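Local coordinates for protein 3-Hydroxyacyl-CoA dehydrogenase (Ralstonia eutropha H16, PDB 4PZC) that probably catalyses the NAD-dependent interconversion of (S)-3-hydroxybutyryl-CoA and acetoacetyl-CoA, as a two-domain dehydrogenase with a Rossmann-type NAD-binding domain, at residues G138-N143 with V188-L193. Sequence-based numbering, arbitrary orientation.
Sequences GMHFFN and VVNRIL
F142 and V189 make the apolar part of this contact. The two side chains approach from opposite directions. CZ of F142 lies 3.9 Å from CB of V189. CE1 of F142 is 4.0 Å from CG1 of V189. V189 has CG1 anti to its backbone N (chi1 155°), which puts both methyls near the phenyl tip. M148 and L150 also pack on F142, and G217 of the second subunit packs on V189.

The polar part is looser. A near-extended chi1 of 179° carries the H140 ring toward helix 189-205, with NE2 foremost. This NE2 stands 4.1 Å from OD1 of N190, too far for a hydrogen bond. The imidazole and amide planes are 64° apart. S119, a predicted CoA-binding residue, touches both side chains.

The contact lies where the Rossmann domain meets the first turn of helix 189-205 of the C-terminal domain. OE2 of E152, on strand 150-155, accepts hydrogen bonds from the backbone N of V188 and of V189. E152 also touches the side chain of H140, which is predicted to be important for catalysis. N143 is an NAD-binding residue, though no NAD is bound to this chain. With no hydrogen bond across it, the contact rests on van der Waals packing of F142 on V189, and N190 does not fix the H140 ring by a direct bond.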
ATOM      1  N   GLY A 138       8.308  12.795 -20.505  1.00 55.00           N
ATOM      2  CA  GLY A 138       6.981  12.402 -20.008  1.00 53.09           C
ATOM      3  C   GLY A 138       6.750  12.920 -18.607  1.00 53.17           C
ATOM      4  O   GLY A 138       7.685  13.021 -17.819  1.00 54.82           O
ATOM      5  N   MET A 139       5.509  13.271 -18.297  1.00 53.81           N
ATOM      6  CA  MET A 139       5.125  13.596 -16.929  1.00 56.30           C
ATOM      7  C   MET A 139       3.838  12.878 -16.552  1.00 61.17           C
ATOM      8  O   MET A 139       3.004  12.577 -17.398  1.00 63.22           O
ATOM      9  CB  MET A 139       4.953  15.090 -16.769  1.00 54.81           C
ATOM     10  CG  MET A 139       6.130  15.859 -17.339  1.00 57.92           C
ATOM     11  SD  MET A 139       5.821  17.624 -17.497  1.00 65.14           S
ATOM     12  CE  MET A 139       5.851  18.153 -15.775  1.00 62.24           C
ATOM     13  N   HIS A 140       3.700  12.573 -15.275  1.00 61.42           N
ATOM     14  CA  HIS A 140       2.485  11.993 -14.764  1.00 64.54           C
ATOM     15  C   HIS A 140       2.180  12.781 -13.507  1.00 59.88           C
ATOM     16  O   HIS A 140       2.831  12.595 -12.475  1.00 60.56           O
ATOM     17  CB  HIS A 140       2.665  10.485 -14.499  1.00 71.65           C
ATOM     18  CG  HIS A 140       1.450   9.802 -13.932  1.00 72.26           C
ATOM     19  ND1 HIS A 140       0.223   9.823 -14.554  1.00 78.05           N
ATOM     20  CD2 HIS A 140       1.285   9.061 -12.812  1.00 71.40           C
ATOM     21  CE1 HIS A 140      -0.655   9.152 -13.827  1.00 75.93           C
ATOM     22  NE2 HIS A 140      -0.033   8.674 -12.768  1.00 73.34           N
ATOM     23  N   PHE A 141       1.229  13.703 -13.630  1.00 56.49           N
ATOM     24  CA  PHE A 141       0.685  14.457 -12.500  1.00 57.74           C
ATOM     25  C   PHE A 141      -0.408  13.679 -11.841  1.00 56.73           C
ATOM     26  O   PHE A 141      -0.937  12.751 -12.449  1.00 65.73           O
ATOM     27  CB  PHE A 141       0.095  15.753 -12.984  1.00 56.87           C
ATOM     28  CG  PHE A 141       1.124  16.761 -13.387  1.00 57.33           C
ATOM     29  CD1 PHE A 141       1.674  17.606 -12.440  1.00 54.38           C
ATOM     30  CD2 PHE A 141       1.538  16.867 -14.709  1.00 54.81           C
ATOM     31  CE1 PHE A 141       2.617  18.549 -12.800  1.00 55.44           C
ATOM     32  CE2 PHE A 141       2.481  17.811 -15.075  1.00 57.36           C
ATOM     33  CZ  PHE A 141       3.019  18.656 -14.120  1.00 56.62           C
ATOM     34  N   PHE A 142      -0.772  14.054 -10.616  1.00 58.87           N
ATOM     35  CA  PHE A 142      -1.750  13.253  -9.857  1.00 59.99           C
ATOM     36  C   PHE A 142      -3.090  13.902  -9.513  1.00 64.85           C
ATOM     37  O   PHE A 142      -3.170  15.058  -9.136  1.00 64.68           O
ATOM     38  CB  PHE A 142      -1.104  12.620  -8.640  1.00 55.28           C
ATOM     39  CG  PHE A 142      -0.279  11.422  -8.981  1.00 52.86           C
ATOM     40  CD1 PHE A 142      -0.858  10.184  -9.048  1.00 54.58           C
ATOM     41  CD2 PHE A 142       1.064  11.540  -9.284  1.00 52.00           C
ATOM     42  CE1 PHE A 142      -0.102   9.066  -9.360  1.00 56.34           C
ATOM     43  CE2 PHE A 142       1.823  10.431  -9.613  1.00 49.91           C
ATOM     44  CZ  PHE A 142       1.242   9.187  -9.638  1.00 50.88           C
ATOM     45  N   ASN A 143      -4.094  13.034  -9.536  1.00 78.05           N
ATOM     46  CA  ASN A 143      -5.457  13.302  -9.998  1.00 85.59           C
ATOM     47  C   ASN A 143      -6.134  14.599  -9.574  1.00 87.11           C
ATOM     48  O   ASN A 143      -6.911  15.158 -10.372  1.00 83.18           O
ATOM     49  CB  ASN A 143      -6.354  12.100  -9.656  1.00 93.89           C
ATOM     50  CG  ASN A 143      -5.888  10.821 -10.328  1.00 94.71           C
ATOM     51  OD1 ASN A 143      -4.757  10.349 -10.110  1.00 79.89           O
ATOM     52  ND2 ASN A 143      -6.760  10.250 -11.152  1.00100.79           N
ATOM     53  N   VAL A 188       6.523   4.019 -12.005  1.00 40.56           N
ATOM     54  CA  VAL A 188       6.806   3.588 -10.666  1.00 39.92           C
ATOM     55  C   VAL A 188       5.511   3.405  -9.901  1.00 40.90           C
ATOM     56  O   VAL A 188       5.244   2.308  -9.396  1.00 40.80           O
ATOM     57  CB  VAL A 188       7.773   4.572  -9.958  1.00 41.86           C
ATOM     58  CG1 VAL A 188       7.609   4.552  -8.448  1.00 42.68           C
ATOM     59  CG2 VAL A 188       9.222   4.233 -10.302  1.00 42.36           C
ATOM     60  N   VAL A 189       4.695   4.454  -9.802  1.00 42.98           N
ATOM     61  CA  VAL A 189       3.564   4.388  -8.883  1.00 44.17           C
ATOM     62  C   VAL A 189       2.601   3.298  -9.228  1.00 42.11           C
ATOM     63  O   VAL A 189       2.361   2.419  -8.405  1.00 48.58           O
ATOM     64  CB  VAL A 189       2.839   5.714  -8.703  1.00 47.74           C
ATOM     65  CG1 VAL A 189       1.397   5.494  -8.269  1.00 49.61           C
ATOM     66  CG2 VAL A 189       3.571   6.517  -7.640  1.00 52.41           C
ATOM     67  N   ASN A 190       2.041   3.339 -10.423  1.00 44.02           N
ATOM     68  CA  ASN A 190       1.021   2.342 -10.795  1.00 42.71           C
ATOM     69  C   ASN A 190       1.631   0.968 -10.867  1.00 38.03           C
ATOM     70  O   ASN A 190       1.011  -0.005 -10.435  1.00 37.06           O
ATOM     71  CB  ASN A 190       0.291   2.723 -12.102  1.00 44.66           C
ATOM     72  CG  ASN A 190      -0.656   3.918 -11.922  1.00 48.40           C
ATOM     73  OD1 ASN A 190      -0.877   4.689 -12.848  1.00 52.06           O
ATOM     74  ND2 ASN A 190      -1.202   4.081 -10.720  1.00 50.27           N
ATOM     75  N   ARG A 191       2.872   0.903 -11.338  1.00 37.37           N
ATOM     76  CA  ARG A 191       3.582  -0.376 -11.452  1.00 38.82           C
ATOM     77  C   ARG A 191       3.583  -1.178 -10.184  1.00 37.00           C
ATOM     78  O   ARG A 191       3.393  -2.405 -10.230  1.00 37.64           O
ATOM     79  CB  ARG A 191       5.031  -0.206 -11.882  1.00 39.77           C
ATOM     80  CG  ARG A 191       5.583  -1.429 -12.614  1.00 42.56           C
ATOM     81  CD  ARG A 191       6.225  -2.378 -11.648  1.00 45.29           C
ATOM     82  NE  ARG A 191       6.879  -3.555 -12.211  1.00 46.50           N
ATOM     83  CZ  ARG A 191       8.054  -3.549 -12.832  1.00 48.12           C
ATOM     84  NH1 ARG A 191       8.706  -2.416 -13.121  1.00 45.30           N
ATOM     85  NH2 ARG A 191       8.563  -4.705 -13.207  1.00 53.99           N
ATOM     86  N   ILE A 192       3.789  -0.548  -9.046  1.00 33.91           N
ATOM     87  CA  ILE A 192       3.680  -1.362  -7.855  1.00 39.83           C
ATOM     88  C   ILE A 192       2.318  -1.283  -7.153  1.00 41.44           C
ATOM     89  O   ILE A 192       1.802  -2.309  -6.694  1.00 39.94           O
ATOM     90  CB  ILE A 192       4.929  -1.256  -6.971  1.00 44.37           C
ATOM     91  CG1 ILE A 192       5.105   0.110  -6.346  1.00 44.75           C
ATOM     92  CG2 ILE A 192       6.133  -1.588  -7.851  1.00 48.96           C
ATOM     93  CD1 ILE A 192       6.527   0.670  -6.490  1.00 44.13           C
ATOM     94  N   LEU A 193       1.700  -0.113  -7.126  1.00 44.16           N
ATOM     95  CA  LEU A 193       0.370  -0.021  -6.561  1.00 43.01           C
ATOM     96  C   LEU A 193      -0.581  -0.981  -7.269  1.00 41.23           C
ATOM     97  O   LEU A 193      -1.166  -1.865  -6.648  1.00 39.12           O
ATOM     98  CB  LEU A 193      -0.144   1.407  -6.645  1.00 46.08           C
ATOM     99  CG  LEU A 193      -1.591   1.637  -6.167  1.00 49.50           C
ATOM    100  CD1 LEU A 193      -1.750   1.342  -4.689  1.00 45.28           C
ATOM    101  CD2 LEU A 193      -2.084   3.059  -6.481  1.00 50.83           C
TER